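Local coordinates for isocitrate dehydrogenase [NAD] subunit 2, mitochondrial (Saccharomyces cerevisiae, PDB 3BLX), which oxidatively decarboxylates isocitrate to 2-oxoglutarate with NAD(+) in the citric acid cycle, and also binds the 5'-untranslated leaders of mitochondrial mRNAs, at residues 53-57 against 76-80; 131-135 against 238-242; 180-184 against 212-216. One frame throughout, in Å; residues are numbered along the deposited sequence.

Contact 1 closes first along the chain, between a loop and helix 71-80. Contact 2 then opens at strand 130-136, and contact 3 is nested inside the long loop that strand 238-242 finally closes. Contacts 2 and 3 have centres about 12 Å apart and belong to one run of parallel strands, 130-136, 238-242, 183-188 and 215-220; they meet where Val239 N probably bonds Arg183 O. Contact 1 lies apart, its centre about 29 Å from that of contact 2. Contact 2 carries Arg135, which probably binds substrate, while contacts 1 and 3 lie farther from the chain's centre, near strands 82-85 and 215-220, the outermost of the sheet within this chain.

Contact 1: residues 53-57 against 76-80; sequences WESCD and SITKN
The carboxylate of Glu54 and the amide of Asn80 meet with their planes 69° apart. Asn80 ND2 stands over one face of the carboxylate and gives OE1 of Glu54 a nearly straight bond of 3.2 Å, which lies almost in the amide's own plane. Over that same face sits Ser76, whose OG is 3.4 Å from Glu54 OE2, a long, weak bond and not a settled one, since Ser25 also bonds this hydroxyl. Lys79 comes in with its chain at about a right angle to that of Glu54, placing NZ 3.5 Å from OE2 as a salt bridge. Lys79 and Asn80 follow Ser76 by three and four residues, about one turn of helix 71-80, so all three can meet one acid; the loop after strand 51-52 is thereby fastened to this helix of the isocitrate/isopropylmalate dehydrogenase fold. Glu54 reaches the helix with an extended chain, CG being anti to N (chi1 -169°). With an alanine here, Lys79 would probably be left without this carboxylate partner. Ser25 bonds Asn80 ND2 as well. Beyond the acid, the small, polarisable SG of Cys56 lies 3.2 Å from Ser76 OG and packs on Ile77 CG1 at 4.2 Å.

Contact 2: residues 131-135 against 238-242; sequences LVLIR and AVSVC
Val239 splits its two methyls between neighbours on the adjacent strand: CG2 meets Val132 CG1 at 3.9 Å, while CG1 meets Ile134 CD1 at 3.7 Å. Ile134 reaches back to it because its CG1 is anti to the carbonyl carbon and the chain then folds at chi2 (77°), carrying CD1 toward the start of the strand. Its CB, meanwhile, lies against Val241 CG1 at 3.7 Å. Branched residues suit this face: they favour extended backbone and pack against helix 162-178, where Tyr175 covers Val132 and Ile134, and Ala172 meets Val241.

On the other face Leu133 bends its CD1 across to Ser240 CB, 3.6 Å away, and on to Cys242 SG at 4.1 Å. The sulfur also lies beside Arg135, 4.0 Å from its CB. Small serine and cysteine let the longer leucine lean over them, and Leu250 of helix 244-258 packs on the same leucine. Between the faces the backbones are joined in parallel register: Ser240 N bonds Val132 O at 3.0 Å, Ile134 N bonds Ser240 O at 2.7 Å, and Cys242 N bonds Ile134 O.

Arg135 heads away from this pairing to bond Tyr142 OH through NH2, with a long, weak ion pair to Asp248. The strands cross at -27°, the usual twist of the parallel core of an alpha/beta sheet sandwiched by helices, and at their C-terminal ends Arg135 probably binds substrate, as in related enzymes.

Contact 3: residues 180-184 against 212-216; sequences GRPRV and PDLTL
The carbonyl oxygen of Pro182 takes one hydrogen bond, from Thr215 N at 2.9 Å and tilted 29° from the carbonyl plane, and a weaker CA-H...O contact from Leu214, whose CA lies 3.4 Å from Pro182 O. Proline has no N-H of its own to give, yet its carbonyl serves well to start the pairing. The same Thr215 then accepts, through its O, the N-H of Val184, with Val184 N 2.9 Å from Thr215 O. Arg183 CA lies 3.2 Å from Thr215 O, a further CA-H...O contact. Arg183 thus pairs with Thr215 and Val184 with Leu216, in parallel register.

The side chains part to the two faces. Leu216 holds CG anti to N (chi1 176°), which brings CD1 to 3.6 Å from Val184 CG2, their chains slanting across each other. Leu214 lies over the loop before strand 183-188, its CD1 beside Arg181 O and Pro182 O. On the other face stand Thr215 and Arg183, whose guanidinium turns away to salt bridges with Asp237 and Glu217; a long charged chain fits this more open side.

Gly180 has the positive phi that glycine tolerates easily, and it completes the Schellman motif ending helix 162-178. That helix then covers Val184 and Leu214, with Phe173 touching both, while Leu216 packs on helix 195-208, the crossover of a beta-alpha-beta unit whose second strand, 215-220, borders the sheet as strand 238-242 flanks 183-188 opposite.

Contact 1: residues 53-57 against 76-80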
loop_
_atom_site.group_PDB
_atom_site.type_symbol
_atom_site.label_atom_id
_atom_site.label_comp_id
_atom_site.label_asym_id
_atom_site.label_seq_id
_atom_site.Cartn_x
_atom_site.Cartn_y
_atom_site.Cartn_z
ATOM N N TRP B 53 54.334 -0.128 -33.160
ATOM C CA TRP B 53 53.040 -0.344 -32.531
ATOM C C TRP B 53 52.443 -1.731 -32.790
ATOM O O TRP B 53 53.115 -2.610 -33.310
ATOM C CB TRP B 53 52.086 0.741 -32.985
ATOM C CG TRP B 53 52.635 2.119 -32.733
ATOM C CD1 TRP B 53 52.923 3.073 -33.665
ATOM C CD2 TRP B 53 52.974 2.691 -31.459
ATOM N NE1 TRP B 53 53.407 4.205 -33.053
ATOM C CE2 TRP B 53 53.447 3.996 -31.701
ATOM C CE3 TRP B 53 52.914 2.229 -30.134
ATOM C CZ2 TRP B 53 53.852 4.842 -30.675
ATOM C CZ3 TRP B 53 53.315 3.075 -29.122
ATOM C CH2 TRP B 53 53.778 4.363 -29.395
ATOM N N GLU B 54 51.182 -1.921 -32.415
ATOM C CA GLU B 54 50.534 -3.221 -32.527
ATOM C C GLU B 54 49.093 -3.129 -32.049
ATOM O O GLU B 54 48.688 -3.859 -31.158
ATOM C CB GLU B 54 51.292 -4.268 -31.702
ATOM C CG GLU B 54 50.850 -5.716 -31.948
ATOM C CD GLU B 54 51.776 -6.750 -31.302
ATOM O OE1 GLU B 54 52.920 -6.394 -30.940
ATOM O OE2 GLU B 54 51.361 -7.926 -31.163
ATOM N N SER B 55 48.322 -2.237 -32.653
ATOM C CA SER B 55 46.981 -1.921 -32.168
ATOM C C SER B 55 46.162 -3.144 -31.761
ATOM O O SER B 55 46.002 -4.074 -32.545
ATOM C CB SER B 55 46.224 -1.077 -33.198
ATOM O OG SER B 55 46.504 -1.512 -34.513
ATOM N N CYS B 56 45.657 -3.125 -30.524
ATOM C CA CYS B 56 44.844 -4.208 -29.970
ATOM C C CYS B 56 43.383 -3.818 -29.889
ATOM O O CYS B 56 43.054 -2.642 -29.781
ATOM C CB CYS B 56 45.303 -4.549 -28.553
ATOM S SG CYS B 56 47.031 -4.997 -28.381
ATOM N N ASP B 57 42.502 -4.808 -29.926
ATOM C CA ASP B 57 41.106 -4.566 -29.617
ATOM C C ASP B 57 40.815 -5.193 -28.263
ATOM O O ASP B 57 41.197 -6.336 -28.015
ATOM C CB ASP B 57 40.199 -5.161 -30.690
ATOM C CG ASP B 57 38.733 -4.802 -30.480
ATOM O OD1 ASP B 57 38.434 -3.602 -30.318
ATOM O OD2 ASP B 57 37.875 -5.715 -30.482
ATOM N N SER B 76 49.017 -10.261 -26.839
ATOM C CA SER B 76 49.787 -9.124 -27.312
ATOM C C SER B 76 50.401 -8.292 -26.175
ATOM O O SER B 76 51.575 -7.928 -26.220
ATOM C CB SER B 76 48.898 -8.240 -28.179
ATOM O OG SER B 76 49.551 -7.023 -28.483
ATOM N N ILE B 77 49.598 -7.986 -25.161
ATOM C CA ILE B 77 50.026 -7.118 -24.073
ATOM C C ILE B 77 50.876 -7.886 -23.074
ATOM O O ILE B 77 51.827 -7.340 -22.544
ATOM C CB ILE B 77 48.821 -6.475 -23.364
ATOM C CG1 ILE B 77 48.009 -5.661 -24.359
ATOM C CG2 ILE B 77 49.275 -5.576 -22.267
ATOM C CD1 ILE B 77 46.792 -5.061 -23.768
ATOM N N THR B 78 50.544 -9.153 -22.824
ATOM C CA THR B 78 51.335 -9.986 -21.913
ATOM C C THR B 78 52.757 -10.138 -22.442
ATOM O O THR B 78 53.724 -10.260 -21.679
ATOM C CB THR B 78 50.733 -11.395 -21.741
ATOM O OG1 THR B 78 49.396 -11.297 -21.236
ATOM C CG2 THR B 78 51.581 -12.229 -20.780
ATOM N N LYS B 79 52.871 -10.131 -23.763
ATOM C CA LYS B 79 54.152 -10.306 -24.423
ATOM C C LYS B 79 54.957 -9.016 -24.442
ATOM O O LYS B 79 56.148 -9.031 -24.164
ATOM C CB LYS B 79 53.950 -10.789 -25.857
ATOM C CG LYS B 79 55.249 -10.886 -26.667
ATOM C CD LYS B 79 55.017 -10.546 -28.144
ATOM C CE LYS B 79 53.775 -11.248 -28.701
ATOM N NZ LYS B 79 53.275 -10.594 -29.950
ATOM N N ASN B 80 54.306 -7.909 -24.789
ATOM C CA ASN B 80 54.993 -6.624 -24.922
ATOM C C ASN B 80 55.319 -5.962 -23.584
ATOM O O ASN B 80 56.278 -5.189 -23.485
ATOM C CB ASN B 80 54.165 -5.668 -25.770
ATOM C CG ASN B 80 53.991 -6.157 -27.183
ATOM O OD1 ASN B 80 54.708 -7.048 -27.636
ATOM N ND2 ASN B 80 53.033 -5.581 -27.891
#

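Contact 2: residues 131-135 against 238-242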
loop_
_atom_site.group_PDB
_atom_site.type_symbol
_atom_site.label_atom_id
_atom_site.label_comp_id
_atom_site.label_asym_id
_atom_site.label_seq_id
_atom_site.Cartn_x
_atom_site.Cartn_y
_atom_site.Cartn_z
ATOM N N LEU B 131 51.561 18.012 -8.544
ATOM C CA LEU B 131 51.139 17.012 -7.580
ATOM C C LEU B 131 51.315 15.610 -8.119
ATOM O O LEU B 131 51.134 15.373 -9.302
ATOM C CB LEU B 131 49.682 17.259 -7.225
ATOM C CG LEU B 131 49.500 18.586 -6.508
ATOM C CD1 LEU B 131 48.043 19.011 -6.431
ATOM C CD2 LEU B 131 50.131 18.497 -5.132
ATOM N N VAL B 132 51.675 14.679 -7.245
ATOM C CA VAL B 132 51.749 13.268 -7.625
ATOM C C VAL B 132 50.987 12.411 -6.607
ATOM O O VAL B 132 51.329 12.413 -5.423
ATOM C CB VAL B 132 53.214 12.770 -7.751
ATOM C CG1 VAL B 132 53.240 11.319 -8.132
ATOM C CG2 VAL B 132 53.939 13.572 -8.784
ATOM N N LEU B 133 49.956 11.696 -7.073
ATOM C CA LEU B 133 49.160 10.808 -6.226
ATOM C C LEU B 133 49.207 9.353 -6.704
ATOM O O LEU B 133 48.923 9.070 -7.852
ATOM C CB LEU B 133 47.718 11.288 -6.173
ATOM C CG LEU B 133 46.762 10.451 -5.312
ATOM C CD1 LEU B 133 47.212 10.456 -3.878
ATOM C CD2 LEU B 133 45.331 10.937 -5.399
ATOM N N ILE B 134 49.592 8.433 -5.831
ATOM C CA ILE B 134 49.536 7.021 -6.155
ATOM C C ILE B 134 48.379 6.401 -5.354
ATOM O O ILE B 134 48.302 6.537 -4.142
ATOM C CB ILE B 134 50.851 6.286 -5.830
ATOM C CG1 ILE B 134 51.924 6.590 -6.871
ATOM C CG2 ILE B 134 50.652 4.806 -5.882
ATOM C CD1 ILE B 134 52.541 7.908 -6.731
ATOM N N ARG B 135 47.453 5.737 -6.028
ATOM C CA ARG B 135 46.341 5.136 -5.324
ATOM C C ARG B 135 46.263 3.630 -5.571
ATOM O O ARG B 135 46.635 3.162 -6.636
ATOM C CB ARG B 135 45.048 5.850 -5.688
ATOM C CG ARG B 135 44.301 5.237 -6.824
ATOM C CD ARG B 135 42.784 5.227 -6.505
ATOM N NE ARG B 135 41.956 4.894 -7.666
ATOM C CZ ARG B 135 41.827 5.666 -8.748
ATOM N NH1 ARG B 135 42.463 6.833 -8.841
ATOM N NH2 ARG B 135 41.062 5.271 -9.754
ATOM N N ALA B 238 56.586 16.208 -2.748
ATOM C CA ALA B 238 56.061 15.003 -2.131
ATOM C C ALA B 238 55.318 14.122 -3.094
ATOM O O ALA B 238 54.807 14.560 -4.128
ATOM C CB ALA B 238 55.177 15.343 -0.975
ATOM N N VAL B 239 55.263 12.860 -2.722
ATOM C CA VAL B 239 54.431 11.879 -3.380
ATOM C C VAL B 239 53.388 11.337 -2.384
ATOM O O VAL B 239 53.736 10.766 -1.348
ATOM C CB VAL B 239 55.308 10.761 -3.884
ATOM C CG1 VAL B 239 54.545 9.466 -3.996
ATOM C CG2 VAL B 239 55.870 11.154 -5.200
ATOM N N SER B 240 52.113 11.546 -2.680
ATOM C CA SER B 240 51.045 11.019 -1.826
ATOM C C SER B 240 50.616 9.577 -2.178
ATOM O O SER B 240 50.451 9.248 -3.353
ATOM C CB SER B 240 49.848 11.945 -1.906
ATOM O OG SER B 240 50.226 13.271 -1.626
ATOM N N VAL B 241 50.471 8.710 -1.176
ATOM C CA VAL B 241 49.703 7.474 -1.365
ATOM C C VAL B 241 48.417 7.429 -0.542
ATOM O O VAL B 241 48.354 7.936 0.556
ATOM C CB VAL B 241 50.474 6.241 -0.971
ATOM C CG1 VAL B 241 50.937 5.514 -2.169
ATOM C CG2 VAL B 241 51.567 6.606 -0.014
ATOM N N CYS B 242 47.400 6.763 -1.054
ATOM C CA CYS B 242 46.190 6.565 -0.255
ATOM C C CYS B 242 45.542 5.246 -0.576
ATOM O O CYS B 242 45.817 4.647 -1.634
ATOM C CB CYS B 242 45.205 7.695 -0.491
ATOM S SG CYS B 242 44.652 7.799 -2.195
#

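Contact 3: residues 180-184 against 212-216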
loop_
_atom_site.group_PDB
_atom_site.type_symbol
_atom_site.label_atom_id
_atom_site.label_comp_id
_atom_site.label_asym_id
_atom_site.label_seq_id
_atom_site.Cartn_x
_atom_site.Cartn_y
_atom_site.Cartn_z
ATOM N N GLY B 180 63.065 11.915 -7.663
ATOM C CA GLY B 180 63.717 12.859 -6.767
ATOM C C GLY B 180 62.828 13.694 -5.850
ATOM O O GLY B 180 62.850 14.916 -5.866
ATOM N N ARG B 181 62.029 13.030 -5.034
ATOM C CA ARG B 181 61.246 13.747 -4.052
ATOM C C ARG B 181 61.523 13.179 -2.666
ATOM O O ARG B 181 61.554 11.950 -2.460
ATOM C CB ARG B 181 59.757 13.690 -4.398
ATOM C CG ARG B 181 59.260 14.812 -5.308
ATOM C CD ARG B 181 58.074 14.339 -6.137
ATOM N NE ARG B 181 56.974 15.301 -6.197
ATOM C CZ ARG B 181 56.546 15.875 -7.315
ATOM N NH1 ARG B 181 57.133 15.584 -8.464
ATOM N NH2 ARG B 181 55.536 16.731 -7.281
ATOM N N PRO B 182 61.735 14.083 -1.709
ATOM C CA PRO B 182 62.100 13.757 -0.328
ATOM C C PRO B 182 60.969 13.034 0.431
ATOM O O PRO B 182 61.257 11.994 1.035
ATOM C CB PRO B 182 62.379 15.130 0.311
ATOM C CG PRO B 182 62.237 16.141 -0.764
ATOM C CD PRO B 182 61.516 15.523 -1.918
ATOM N N ARG B 183 59.733 13.556 0.390
ATOM C CA ARG B 183 58.637 13.067 1.249
ATOM C C ARG B 183 57.645 12.171 0.545
ATOM O O ARG B 183 57.226 12.467 -0.563
ATOM C CB ARG B 183 57.819 14.222 1.832
ATOM C CG ARG B 183 58.599 15.428 2.214
ATOM C CD ARG B 183 57.769 16.647 1.891
ATOM N NE ARG B 183 56.661 16.855 2.815
ATOM C CZ ARG B 183 55.665 17.710 2.603
ATOM N NH1 ARG B 183 55.629 18.417 1.486
ATOM N NH2 ARG B 183 54.703 17.857 3.503
ATOM N N VAL B 184 57.255 11.076 1.197
ATOM C CA VAL B 184 56.022 10.407 0.808
ATOM C C VAL B 184 55.024 10.586 1.928
ATOM O O VAL B 184 55.312 10.336 3.091
ATOM C CB VAL B 184 56.189 8.932 0.411
ATOM C CG1 VAL B 184 57.640 8.629 0.048
ATOM C CG2 VAL B 184 55.691 8.037 1.491
ATOM N N PRO B 212 65.578 4.968 3.828
ATOM C CA PRO B 212 66.087 5.971 4.769
ATOM C C PRO B 212 66.254 7.310 4.090
ATOM O O PRO B 212 66.185 8.328 4.763
ATOM C CB PRO B 212 67.445 5.410 5.186
ATOM C CG PRO B 212 67.437 3.965 4.727
ATOM C CD PRO B 212 66.590 3.955 3.507
ATOM N N ASP B 213 66.457 7.300 2.772
ATOM C CA ASP B 213 66.580 8.535 1.984
ATOM C C ASP B 213 65.266 9.279 1.848
ATOM O O ASP B 213 65.225 10.420 1.380
ATOM C CB ASP B 213 67.137 8.268 0.582
ATOM C CG ASP B 213 66.466 7.093 -0.129
ATOM O OD1 ASP B 213 66.371 5.974 0.448
ATOM O OD2 ASP B 213 66.073 7.293 -1.303
ATOM N N LEU B 214 64.188 8.625 2.251
ATOM C CA LEU B 214 62.871 9.209 2.113
ATOM C C LEU B 214 62.228 9.494 3.465
ATOM O O LEU B 214 62.348 8.702 4.400
ATOM C CB LEU B 214 62.008 8.266 1.304
ATOM C CG LEU B 214 61.927 8.516 -0.203
ATOM C CD1 LEU B 214 62.916 9.552 -0.648
ATOM C CD2 LEU B 214 62.134 7.237 -0.928
ATOM N N THR B 215 61.566 10.640 3.560
ATOM C CA THR B 215 60.821 11.018 4.756
ATOM C C THR B 215 59.348 10.621 4.628
ATOM O O THR B 215 58.658 11.042 3.706
ATOM C CB THR B 215 60.891 12.531 4.987
ATOM O OG1 THR B 215 62.243 12.967 4.854
ATOM C CG2 THR B 215 60.363 12.898 6.371
ATOM N N LEU B 216 58.868 9.812 5.559
ATOM C CA LEU B 216 57.451 9.461 5.633
ATOM C C LEU B 216 56.673 10.394 6.554
ATOM O O LEU B 216 56.935 10.450 7.753
ATOM C CB LEU B 216 57.282 8.021 6.130
ATOM C CG LEU B 216 55.839 7.574 6.346
ATOM C CD1 LEU B 216 55.131 7.612 5.013
ATOM C CD2 LEU B 216 55.742 6.175 6.940
#